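Long-range contacts in isomaltodextranase (Arthrobacter globiformis, PDB 5AWO), which hydrolyses (1->6)-alpha-D-glucosidic linkages in polysaccharides, removing successive isomaltose units from the non-reducing ends of the chains: residues 269-274 with 316-322; 329-333 with 355-359; 336-340 with 371-375; 475-479 with 518-522. All blocks are in the same frame, centred on the assembly; numbering follows the deposited sequence. Where two conformers were deposited one is given.

Contact 1: residues 269-274 with 316-322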
loop_
_atom_site.group_PDB
_atom_site.type_symbol
_atom_site.label_atom_id
_atom_site.label_comp_id
_atom_site.label_asym_id
_atom_site.label_seq_id
_atom_site.Cartn_x
_atom_site.Cartn_y
_atom_site.Cartn_z
ATOM N N ASP A 269 -13.635 3.796 -7.716
ATOM C CA ASP A 269 -13.708 2.431 -8.206
ATOM C C ASP A 269 -13.327 2.343 -9.690
ATOM O O ASP A 269 -13.652 3.217 -10.482
ATOM C CB ASP A 269 -15.133 1.879 -8.096
ATOM C CG ASP A 269 -15.618 1.668 -6.663
ATOM O OD1 ASP A 269 -14.938 2.011 -5.676
ATOM O OD2 ASP A 269 -16.755 1.153 -6.511
ATOM N N ALA A 270 -12.730 1.221 -10.084
ATOM C CA ALA A 270 -12.396 1.011 -11.489
ATOM C C ALA A 270 -13.617 1.151 -12.407
ATOM O O ALA A 270 -13.488 1.619 -13.542
ATOM C CB ALA A 270 -11.735 -0.354 -11.681
ATOM N N ASP A 271 -14.791 0.734 -11.959
ATOM C CA ASP A 271 -16.046 0.945 -12.705
ATOM C C ASP A 271 -15.882 0.343 -14.099
ATOM O O ASP A 271 -15.355 -0.777 -14.225
ATOM C CB ASP A 271 -16.386 2.458 -12.638
ATOM C CG ASP A 271 -17.816 2.824 -13.066
ATOM O OD1 ASP A 271 -18.013 3.007 -14.284
ATOM O OD2 ASP A 271 -18.715 3.018 -12.213
ATOM N N LYS A 272 -16.308 1.067 -15.131
ATOM C CA LYS A 272 -16.194 0.629 -16.522
ATOM C C LYS A 272 -14.764 0.644 -17.064
ATOM O O LYS A 272 -14.532 0.240 -18.194
ATOM C CB LYS A 272 -17.066 1.532 -17.410
ATOM C CG LYS A 272 -16.600 2.953 -17.473
ATOM C CD LYS A 272 -17.649 3.888 -18.063
ATOM C CE LYS A 272 -17.763 3.752 -19.569
ATOM N NZ LYS A 272 -16.539 4.241 -20.258
ATOM N N GLY A 273 -13.800 1.063 -16.261
ATOM C CA GLY A 273 -12.416 0.916 -16.635
ATOM C C GLY A 273 -12.025 1.955 -17.670
ATOM O O GLY A 273 -12.575 3.072 -17.748
ATOM N N GLY A 274 -11.008 1.589 -18.427
ATOM C CA GLY A 274 -10.494 2.476 -19.479
ATOM C C GLY A 274 -9.733 3.681 -18.989
ATOM O O GLY A 274 -9.543 3.884 -17.780
ATOM N N ASP A 316 -6.781 -0.307 -7.103
ATOM C CA ASP A 316 -8.002 -1.044 -7.430
ATOM C C ASP A 316 -7.758 -2.113 -8.478
ATOM O O ASP A 316 -6.736 -2.817 -8.385
ATOM C CB ASP A 316 -9.202 -0.125 -7.726
ATOM C CG ASP A 316 -10.526 -0.783 -7.387
ATOM O OD1 ASP A 316 -10.612 -1.415 -6.312
ATOM O OD2 ASP A 316 -11.504 -0.593 -8.171
ATOM N N PHE A 317 -8.646 -2.263 -9.459
ATOM C CA PHE A 317 -8.638 -3.417 -10.335
ATOM C C PHE A 317 -8.229 -3.056 -11.738
ATOM O O PHE A 317 -8.594 -1.980 -12.231
ATOM C CB PHE A 317 -10.034 -4.045 -10.406
ATOM C CG PHE A 317 -10.573 -4.433 -9.067
ATOM C CD1 PHE A 317 -9.808 -5.185 -8.184
ATOM C CD2 PHE A 317 -11.840 -4.064 -8.687
ATOM C CE1 PHE A 317 -10.307 -5.530 -6.920
ATOM C CE2 PHE A 317 -12.350 -4.432 -7.436
ATOM C CZ PHE A 317 -11.574 -5.141 -6.546
ATOM N N MET A 318 -7.409 -3.924 -12.320
ATOM C CA MET A 318 -7.009 -3.812 -13.723
ATOM C C MET A 318 -8.025 -4.546 -14.602
ATOM O O MET A 318 -8.267 -5.740 -14.427
ATOM C CB MET A 318 -5.599 -4.366 -13.936
ATOM C CG MET A 318 -4.561 -3.532 -13.236
ATOM S SD MET A 318 -2.877 -4.051 -13.561
ATOM C CE MET A 318 -2.790 -5.503 -12.526
ATOM N N ARG A 319 -8.591 -3.801 -15.550
ATOM C CA ARG A 319 -9.608 -4.326 -16.464
ATOM C C ARG A 319 -9.031 -4.156 -17.899
ATOM O O ARG A 319 -9.278 -3.167 -18.606
ATOM C CB ARG A 319 -10.936 -3.619 -16.278
ATOM C CG ARG A 319 -11.512 -3.705 -14.857
ATOM C CD ARG A 319 -12.990 -3.292 -14.802
ATOM N NE ARG A 319 -13.753 -4.272 -15.541
ATOM C CZ ARG A 319 -14.922 -4.076 -16.139
ATOM N NH1 ARG A 319 -15.625 -2.959 -15.986
ATOM N NH2 ARG A 319 -15.407 -5.060 -16.873
ATOM N N ALA A 320 -8.141 -5.062 -18.258
ATOM C CA ALA A 320 -7.313 -4.837 -19.473
ATOM C C ALA A 320 -8.147 -4.626 -20.721
ATOM O O ALA A 320 -7.834 -3.768 -21.564
ATOM C CB ALA A 320 -6.349 -5.985 -19.689
ATOM N N SER A 321 -9.206 -5.405 -20.870
ATOM C CA SER A 321 -10.072 -5.367 -22.065
ATOM C C SER A 321 -10.876 -4.089 -22.188
ATOM O O SER A 321 -11.466 -3.810 -23.233
ATOM C CB SER A 321 -11.064 -6.528 -22.049
ATOM O OG SER A 321 -12.122 -6.260 -21.151
ATOM N N THR A 322 -10.935 -3.297 -21.118
ATOM C CA THR A 322 -11.686 -2.041 -21.162
ATOM C C THR A 322 -10.925 -0.868 -21.770
ATOM O O THR A 322 -11.510 0.194 -21.958
ATOM C CB THR A 322 -12.199 -1.611 -19.777
ATOM O OG1 THR A 322 -11.109 -1.218 -18.922
ATOM C CG2 THR A 322 -13.006 -2.726 -19.127
HETATM O O HOH W 1 -13.941 1.689 -20.687
#
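A270 and D316 open a row of three hydrogen bonds, each pairing a backbone group of 269-274 with a side chain of 316-322. D316 holds CG anti to the backbone N (chi1 -152°), which carries its carboxylate across to A270: A270 N points at D316 OD2 from 2.9 Å, nearly straight at 161° and on the carboxylate's anti side, while OD1 is held by salt bridges to R265 and R199. R319 NH1 reaches D271 O, which lies at the guanidinium edge, at 2.8 Å. The hydroxyl of T322 works both ways: OG1 accepts from G274 N (2.9 Å) in a bent bond of 132° and donates to R319 O (2.7 Å). A water bridges K272 O and T322 O. Apolar contact is slighter: A270 CB lies 4.3 Å from F317 CB, and the T322 methyl CG2 covers one face of the R319 guanidinium. Residues 270-273 form a type II' turn, where a CB on G273 would run into T322 OG1. The side chain of D269 is about 6 Å from that of D201, the probable nucleophile. Both segments follow neighbouring barrel strands, 263-265 and 312-314, and lead into helices 274-279 and 326-339, flanked by Y44 and F48 of helix 44-50.

Contact 2: residues 329-333 with 355-359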
loop_
_atom_site.group_PDB
_atom_site.type_symbol
_atom_site.label_atom_id
_atom_site.label_comp_id
_atom_site.label_asym_id
_atom_site.label_seq_id
_atom_site.Cartn_x
_atom_site.Cartn_y
_atom_site.Cartn_z
ATOM N N ARG A 329 -2.950 -0.454 -22.113
ATOM C CA ARG A 329 -2.877 -1.610 -21.221
ATOM C C ARG A 329 -1.515 -1.663 -20.544
ATOM O O ARG A 329 -1.434 -1.895 -19.326
ATOM C CB ARG A 329 -3.153 -2.909 -21.965
ATOM C CG ARG A 329 -4.596 -3.110 -22.341
ATOM C CD ARG A 329 -4.806 -4.371 -23.199
ATOM N NE ARG A 329 -4.989 -4.065 -24.613
ATOM C CZ ARG A 329 -6.084 -3.523 -25.131
ATOM N NH1 ARG A 329 -6.153 -3.260 -26.442
ATOM N NH2 ARG A 329 -7.125 -3.205 -24.367
ATOM N N LYS A 330 -0.438 -1.434 -21.283
ATOM C CA LYS A 330 0.880 -1.419 -20.669
ATOM C C LYS A 330 0.993 -0.286 -19.642
ATOM O O LYS A 330 1.572 -0.464 -18.560
ATOM C CB LYS A 330 1.990 -1.292 -21.716
ATOM C CG LYS A 330 2.214 -2.574 -22.519
ATOM C CD LYS A 330 3.292 -2.463 -23.589
ATOM C CE LYS A 330 2.949 -1.512 -24.699
ATOM N NZ LYS A 330 4.022 -1.594 -25.733
ATOM N N THR A 331 0.429 0.868 -19.949
ATOM C CA THR A 331 0.430 1.981 -18.993
ATOM C C THR A 331 -0.303 1.687 -17.688
ATOM O O THR A 331 0.192 2.017 -16.625
ATOM C CB THR A 331 -0.092 3.252 -19.677
ATOM O OG1 THR A 331 0.872 3.634 -20.686
ATOM C CG2 THR A 331 -0.306 4.381 -18.677
ATOM N N MET A 332 -1.460 1.069 -17.796
ATOM C CA MET A 332 -2.206 0.585 -16.630
ATOM C C MET A 332 -1.294 -0.252 -15.725
ATOM O O MET A 332 -1.168 0.004 -14.520
ATOM C CB MET A 332 -3.416 -0.235 -17.131
ATOM C CG MET A 332 -4.208 -0.940 -16.051
ATOM S SD MET A 332 -5.254 -2.231 -16.728
ATOM C CE MET A 332 -4.026 -3.417 -17.168
ATOM N N MET A 333 -0.681 -1.281 -16.318
ATOM C CA MET A 333 0.137 -2.200 -15.535
ATOM C C MET A 333 1.358 -1.474 -14.975
ATOM O O MET A 333 1.697 -1.600 -13.795
ATOM C CB MET A 333 0.571 -3.359 -16.413
ATOM C CG MET A 333 1.413 -4.413 -15.719
ATOM S SD MET A 333 0.445 -5.279 -14.453
ATOM C CE MET A 333 1.638 -6.494 -13.876
ATOM N N ASN A 355 -5.212 -10.641 -24.025
ATOM C CA ASN A 355 -4.508 -9.681 -23.160
ATOM C C ASN A 355 -3.777 -10.254 -21.974
ATOM O O ASN A 355 -3.274 -9.502 -21.148
ATOM C CB ASN A 355 -5.491 -8.602 -22.701
ATOM C CG ASN A 355 -5.867 -7.681 -23.804
ATOM O OD1 ASN A 355 -5.000 -7.310 -24.603
ATOM N ND2 ASN A 355 -7.111 -7.282 -23.857
ATOM N N ALA A 356 -3.668 -11.572 -21.863
ATOM C CA ALA A 356 -2.895 -12.171 -20.758
ATOM C C ALA A 356 -1.491 -11.619 -20.627
ATOM O O ALA A 356 -0.960 -11.427 -19.525
ATOM C CB ALA A 356 -2.827 -13.691 -20.919
ATOM N N TRP A 357 -0.869 -11.350 -21.776
ATOM C CA TRP A 357 0.485 -10.821 -21.796
ATOM C C TRP A 357 0.722 -9.565 -20.914
ATOM O O TRP A 357 1.813 -9.339 -20.412
ATOM C CB TRP A 357 0.907 -10.528 -23.254
ATOM C CG TRP A 357 0.041 -9.459 -23.877
ATOM C CD1 TRP A 357 -1.121 -9.639 -24.586
ATOM C CD2 TRP A 357 0.249 -8.053 -23.807
ATOM N NE1 TRP A 357 -1.646 -8.436 -24.939
ATOM C CE2 TRP A 357 -0.835 -7.439 -24.467
ATOM C CE3 TRP A 357 1.231 -7.245 -23.223
ATOM C CZ2 TRP A 357 -0.935 -6.060 -24.596
ATOM C CZ3 TRP A 357 1.116 -5.873 -23.331
ATOM C CH2 TRP A 357 0.026 -5.292 -24.025
ATOM N N VAL A 358 -0.318 -8.743 -20.738
ATOM C CA VAL A 358 -0.231 -7.489 -19.959
ATOM C C VAL A 358 0.297 -7.779 -18.547
ATOM O O VAL A 358 1.081 -7.022 -17.949
ATOM C CB VAL A 358 -1.656 -6.818 -19.832
ATOM C CG1 VAL A 358 -1.659 -5.602 -18.888
ATOM C CG2 VAL A 358 -2.179 -6.411 -21.221
ATOM N N TYR A 359 -0.151 -8.915 -18.037
ATOM C CA TYR A 359 0.009 -9.270 -16.635
ATOM C C TYR A 359 1.214 -10.179 -16.388
ATOM O O TYR A 359 1.605 -10.391 -15.234
ATOM C CB TYR A 359 -1.252 -9.969 -16.180
ATOM C CG TYR A 359 -2.484 -9.111 -16.275
ATOM C CD1 TYR A 359 -2.519 -7.836 -15.684
ATOM C CD2 TYR A 359 -3.617 -9.533 -16.947
ATOM C CE1 TYR A 359 -3.648 -7.044 -15.733
ATOM C CE2 TYR A 359 -4.755 -8.746 -17.000
ATOM C CZ TYR A 359 -4.765 -7.497 -16.405
ATOM O OH TYR A 359 -5.906 -6.717 -16.441
#
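R329, V358 and M333 bury the most surface here. R329 sends its chain from helix 326-339 across the loop 355-359, setting its aliphatic part against V358 and the flat of its guanidinium against N355: CB packs on V358 CG2 at 3.7 Å, and N355 ND2 lies over one guanidinium face, the two planes 28° apart. The polar end is fixed from its own side, NE by a salt bridge to D326 of the same helix and NH2 by the carbonyls of A320 and F323 just before it. With an alanine at this position, V358 CG2 would keep CB but lose the outer methylene CD, D326 would probably be left without its mate, and the carbonyls of A320 and F323 without their NH2 donor. V358 is a branched wedge: CG1 faces the M332 methyl CE at 3.7 Å, whereas CG2 lies over a face of the W357 ring, 3.5 Å above its plane and offset toward the rim. The edge of that indole meets K330 CG at CZ3, 3.6 Å away. M333 CG, anti to the backbone N (chi1 -179°), lies 3.4 Å from V358 O, and the bend at chi2 (66°) sets SD at the rim of Y359, 5.4 Å from the ring centroid, an edge-on Met-aromatic contact. The arrangement belongs to a TIM barrel: an outer helix between barrel strands 312-314 and 343-345 is covered by the loop after the second.

Contact 3: residues 336-340 with 371-375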
loop_
_atom_site.group_PDB
_atom_site.type_symbol
_atom_site.label_atom_id
_atom_site.label_comp_id
_atom_site.label_asym_id
_atom_site.label_seq_id
_atom_site.Cartn_x
_atom_site.Cartn_y
_atom_site.Cartn_z
ATOM N N MET A 336 0.578 0.622 -11.797
ATOM C CA MET A 336 0.370 -0.188 -10.589
ATOM C C MET A 336 1.715 -0.675 -10.054
ATOM O O MET A 336 1.981 -0.617 -8.843
ATOM C CB MET A 336 -0.559 -1.392 -10.854
ATOM C CG MET A 336 -1.943 -1.050 -11.408
ATOM S SD MET A 336 -2.881 0.055 -10.336
ATOM C CE MET A 336 -4.366 0.167 -11.326
ATOM N N VAL A 337 2.558 -1.155 -10.957
ATOM C CA VAL A 337 3.866 -1.656 -10.538
ATOM C C VAL A 337 4.744 -0.518 -9.997
ATOM O O VAL A 337 5.394 -0.642 -8.932
ATOM C CB VAL A 337 4.574 -2.418 -11.682
ATOM C CG1 VAL A 337 6.030 -2.727 -11.341
ATOM C CG2 VAL A 337 3.796 -3.660 -12.009
ATOM N N ALA A 338 4.789 0.614 -10.690
ATOM C CA ALA A 338 5.594 1.750 -10.242
ATOM C C ALA A 338 5.239 2.150 -8.817
ATOM O O ALA A 338 6.120 2.503 -8.010
ATOM C CB ALA A 338 5.433 2.931 -11.181
ATOM N N ALA A 339 3.951 2.113 -8.485
ATOM C CA ALA A 339 3.496 2.595 -7.205
ATOM C C ALA A 339 3.538 1.539 -6.092
ATOM O O ALA A 339 3.259 1.854 -4.919
ATOM C CB ALA A 339 2.083 3.141 -7.352
ATOM N N GLY A 340 3.941 0.309 -6.411
ATOM C CA GLY A 340 3.957 -0.762 -5.418
ATOM C C GLY A 340 2.600 -1.300 -5.057
ATOM O O GLY A 340 2.415 -1.983 -4.042
ATOM N N GLY A 371 9.982 -5.927 -4.511
ATOM C CA GLY A 371 9.444 -4.963 -3.533
ATOM C C GLY A 371 9.617 -3.510 -3.911
ATOM O O GLY A 371 9.886 -2.656 -3.066
ATOM N N LEU A 372 9.464 -3.214 -5.219
ATOM C CA LEU A 372 9.471 -1.844 -5.650
ATOM C C LEU A 372 8.263 -1.092 -5.113
ATOM O O LEU A 372 7.113 -1.498 -5.308
ATOM C CB LEU A 372 9.431 -1.755 -7.179
ATOM C CG LEU A 372 9.328 -0.331 -7.734
ATOM C CD1 LEU A 372 10.587 0.479 -7.420
ATOM C CD2 LEU A 372 9.058 -0.371 -9.234
ATOM N N VAL A 373 8.544 0.021 -4.454
ATOM C CA VAL A 373 7.524 1.011 -4.078
ATOM C C VAL A 373 8.054 2.371 -4.524
ATOM O O VAL A 373 8.932 2.950 -3.865
ATOM C CB VAL A 373 7.241 1.013 -2.547
ATOM C CG1 VAL A 373 6.185 2.051 -2.191
ATOM C CG2 VAL A 373 6.843 -0.366 -2.073
ATOM N N GLY A 374 7.571 2.863 -5.666
ATOM C CA GLY A 374 8.030 4.136 -6.212
ATOM C C GLY A 374 7.362 5.312 -5.554
ATOM O O GLY A 374 6.301 5.169 -4.906
ATOM N N LYS A 375 8.021 6.457 -5.690
ATOM C CA LYS A 375 7.430 7.751 -5.447
ATOM C C LYS A 375 7.409 8.527 -6.751
ATOM O O LYS A 375 8.273 8.347 -7.595
ATOM C CB LYS A 375 8.197 8.544 -4.366
ATOM C CG LYS A 375 7.735 8.208 -2.946
ATOM C CD LYS A 375 8.555 8.915 -1.855
ATOM C CE LYS A 375 7.900 8.889 -0.476
ATOM N NZ LYS A 375 7.775 7.527 0.068
HETATM O O HOH W 2 5.856 -2.928 -7.394
HETATM O O HOH W 3 3.351 4.510 -4.426
#
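At G340 and V373 the two backbones come within 4.2 Å, CA to CA, and one direct hydrogen bond joins the segments, G374 N to A338 O at 2.8 Å; the nitrogen stands nearly along the C=O axis (162°), although the N-H is turned well off the line. Glycines make such closeness possible. A CB on G374 would strike A338 O, and one on G340 would collide with L372 O, which lies only 3.2 Å from G340 CA. G340, the first residue to leave helical angles after helix 326-339, makes a Schellman motif, its positive phi (74°) turning the chain out of the helix while its N bonds back to V337 O. Two waters extend the junction: one donates to V337 O and L372 O, the other to A339 O and G374 O, so that each water bridges a helix-end carbonyl to a carbonyl of the facing loop. In the fold this is where the last part of the TIM barrel meets the C-terminal beta sandwich, since 371-375 leaves helix 362-370, itself closed by a Schellman motif at G371, and runs into strand 375-378. Among side chains L372 does most. It holds chi1 at 176°, CG trans to the backbone nitrogen, and CD2 meets the helix, 3.7 Å from V337 O and 4.4 Å from V337 CG1; L367 packs against both residues. V373 adds less, its methyl CG1 approaching A339 O at 4.0 Å. A338 and A339 direct their methyls away, that of A339 against F299.

Contact 4: residues 475-479 with 518-522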
loop_
_atom_site.group_PDB
_atom_site.type_symbol
_atom_site.label_atom_id
_atom_site.label_comp_id
_atom_site.label_asym_id
_atom_site.label_seq_id
_atom_site.Cartn_x
_atom_site.Cartn_y
_atom_site.Cartn_z
ATOM N N ARG A 475 24.253 3.456 -2.384
ATOM C CA ARG A 475 23.588 4.667 -1.895
ATOM C C ARG A 475 22.048 4.553 -1.980
ATOM O O ARG A 475 21.509 4.241 -3.041
ATOM C CB ARG A 475 24.033 5.911 -2.663
ATOM C CG ARG A 475 23.379 7.204 -2.198
ATOM C CD ARG A 475 23.794 8.422 -2.952
ATOM N NE ARG A 475 25.220 8.727 -2.743
ATOM C CZ ARG A 475 25.849 9.770 -3.276
ATOM N NH1 ARG A 475 25.233 10.639 -4.079
ATOM N NH2 ARG A 475 27.157 9.936 -3.023
ATOM N N TYR A 476 21.396 4.897 -0.875
ATOM C CA TYR A 476 19.934 4.981 -0.741
ATOM C C TYR A 476 19.519 6.417 -0.451
ATOM O O TYR A 476 19.641 6.881 0.679
ATOM C CB TYR A 476 19.461 4.078 0.384
ATOM C CG TYR A 476 19.837 2.649 0.192
ATOM C CD1 TYR A 476 21.106 2.192 0.536
ATOM C CD2 TYR A 476 18.949 1.735 -0.386
ATOM C CE1 TYR A 476 21.455 0.867 0.360
ATOM C CE2 TYR A 476 19.286 0.407 -0.565
ATOM C CZ TYR A 476 20.552 -0.030 -0.214
ATOM O OH TYR A 476 20.861 -1.361 -0.400
ATOM N N PRO A 477 18.998 7.142 -1.461
ATOM C CA PRO A 477 18.492 8.487 -1.256
ATOM C C PRO A 477 17.268 8.548 -0.340
ATOM O O PRO A 477 16.326 7.778 -0.506
ATOM C CB PRO A 477 18.115 8.936 -2.668
ATOM C CG PRO A 477 19.012 8.129 -3.547
ATOM C CD PRO A 477 19.002 6.801 -2.901
ATOM N N ALA A 478 17.277 9.446 0.638
ATOM C CA ALA A 478 16.188 9.499 1.614
ATOM C C ALA A 478 14.887 9.981 0.983
ATOM O O ALA A 478 13.799 9.584 1.432
ATOM C CB ALA A 478 16.571 10.407 2.786
ATOM N N ALA A 479 14.989 10.808 -0.053
ATOM C CA ALA A 479 13.805 11.401 -0.699
ATOM C C ALA A 479 12.974 10.359 -1.451
ATOM O O ALA A 479 11.833 10.657 -1.797
ATOM C CB ALA A 479 14.185 12.537 -1.623
ATOM N N PHE A 518 14.573 2.443 5.264
ATOM C CA PHE A 518 15.249 1.933 4.071
ATOM C C PHE A 518 15.222 0.421 4.110
ATOM O O PHE A 518 15.443 -0.193 5.162
ATOM C CB PHE A 518 16.727 2.357 4.033
ATOM C CG PHE A 518 16.952 3.834 4.065
ATOM C CD1 PHE A 518 17.044 4.570 2.890
ATOM C CD2 PHE A 518 17.139 4.488 5.279
ATOM C CE1 PHE A 518 17.289 5.924 2.910
ATOM C CE2 PHE A 518 17.375 5.842 5.308
ATOM C CZ PHE A 518 17.453 6.573 4.133
ATOM N N ALA A 519 14.994 -0.207 2.959
ATOM C CA ALA A 519 15.172 -1.629 2.829
ATOM C C ALA A 519 16.516 -1.892 2.200
ATOM O O ALA A 519 16.839 -1.330 1.175
ATOM C CB ALA A 519 14.081 -2.231 1.964
ATOM N N VAL A 520 17.292 -2.778 2.813
ATOM C CA VAL A 520 18.633 -3.067 2.326
ATOM C C VAL A 520 18.819 -4.583 2.279
ATOM O O VAL A 520 18.371 -5.297 3.167
ATOM C CB VAL A 520 19.732 -2.407 3.212
ATOM C CG1 VAL A 520 19.470 -0.930 3.417
ATOM C CG2 VAL A 520 19.854 -3.099 4.545
ATOM N N GLN A 521 19.478 -5.050 1.224
ATOM C CA GLN A 521 19.751 -6.475 1.035
ATOM C C GLN A 521 21.274 -6.671 1.100
ATOM O O GLN A 521 22.012 -5.952 0.428
ATOM C CB GLN A 521 19.190 -6.943 -0.311
ATOM C CG GLN A 521 19.046 -8.455 -0.479
ATOM C CD GLN A 521 17.720 -9.021 0.019
ATOM O OE1 GLN A 521 16.826 -8.281 0.408
ATOM N NE2 GLN A 521 17.603 -10.347 0.023
ATOM N N VAL A 522 21.719 -7.595 1.956
ATOM C CA VAL A 522 23.153 -7.964 2.068
ATOM C C VAL A 522 23.324 -9.491 2.035
ATOM O O VAL A 522 22.384 -10.226 2.302
ATOM C CB VAL A 522 23.826 -7.409 3.356
ATOM C CG1 VAL A 522 23.977 -5.898 3.289
ATOM C CG2 VAL A 522 23.061 -7.819 4.590
#
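Y476 OH and Q521 N, 4.3 Å apart across the contact, both hydrogen-bond to one polar atom, P401 O. That carbonyl comes from the loop after strand 395-399, so the bonds link this part of the carbohydrate-binding module to the neighbouring beta sandwich. Just inside the hydroxyl, V520 CG1 sits over one face of the Y476 ring in a CH-pi contact, 4.2 Å from the centroid and 21° off the normal. A519 O lies obliquely to the same ring, 3.5 Å from Y476 CE2. A leucine in place of Y476 would remove both hydroxyl and ring face, and is likely to leave P401 O with the Q521 N bond but no phenol, and V520 CG1 without its aromatic floor. The strands 475-477 and 518-522 run nearly antiparallel (163°) with axes 8.9 Å apart, too far for strand pairing: they face each other from the two sheets of a beta sandwich, as in CBM35 modules. Y476 is paired to I606 in one sheet and F518 to V589 in the other. Between the sheets F518, its CG anti to the carbonyl carbon (chi1 -58°), extends its ring behind Y476. Ring carbon CD1 touches Y476 CB at 3.5 Å, CE1 approaches Y476 O at 3.4 Å, and CZ faces A478 CB at 4.2 Å. Small A478 can lie close to this large ring, while L603 and I606 pack on F518 as well.

In the fold
Following the chain, contact 1 closes first, joining the loops after barrel strands 263-265 and 312-314. Contact 2 opens next on helix 326-339, which also supplies the first segment of contact 3; since 336-340 precedes 355-359, and 371-375 follows it, contacts 2 and 3 cross. Contact 2 ties that helix to the loop after strand 343-345, and contact 3 ties its far end to the entrance of the C-terminal sandwich. Contact 1 touches both, M318 lying against M332 and M336. Contact 4 comes last, within the carbohydrate-binding module, its centre about 34 Å from that of contact 1 and on the opposite side of the chain's centre; K375 meets A479 to link it with contact 3.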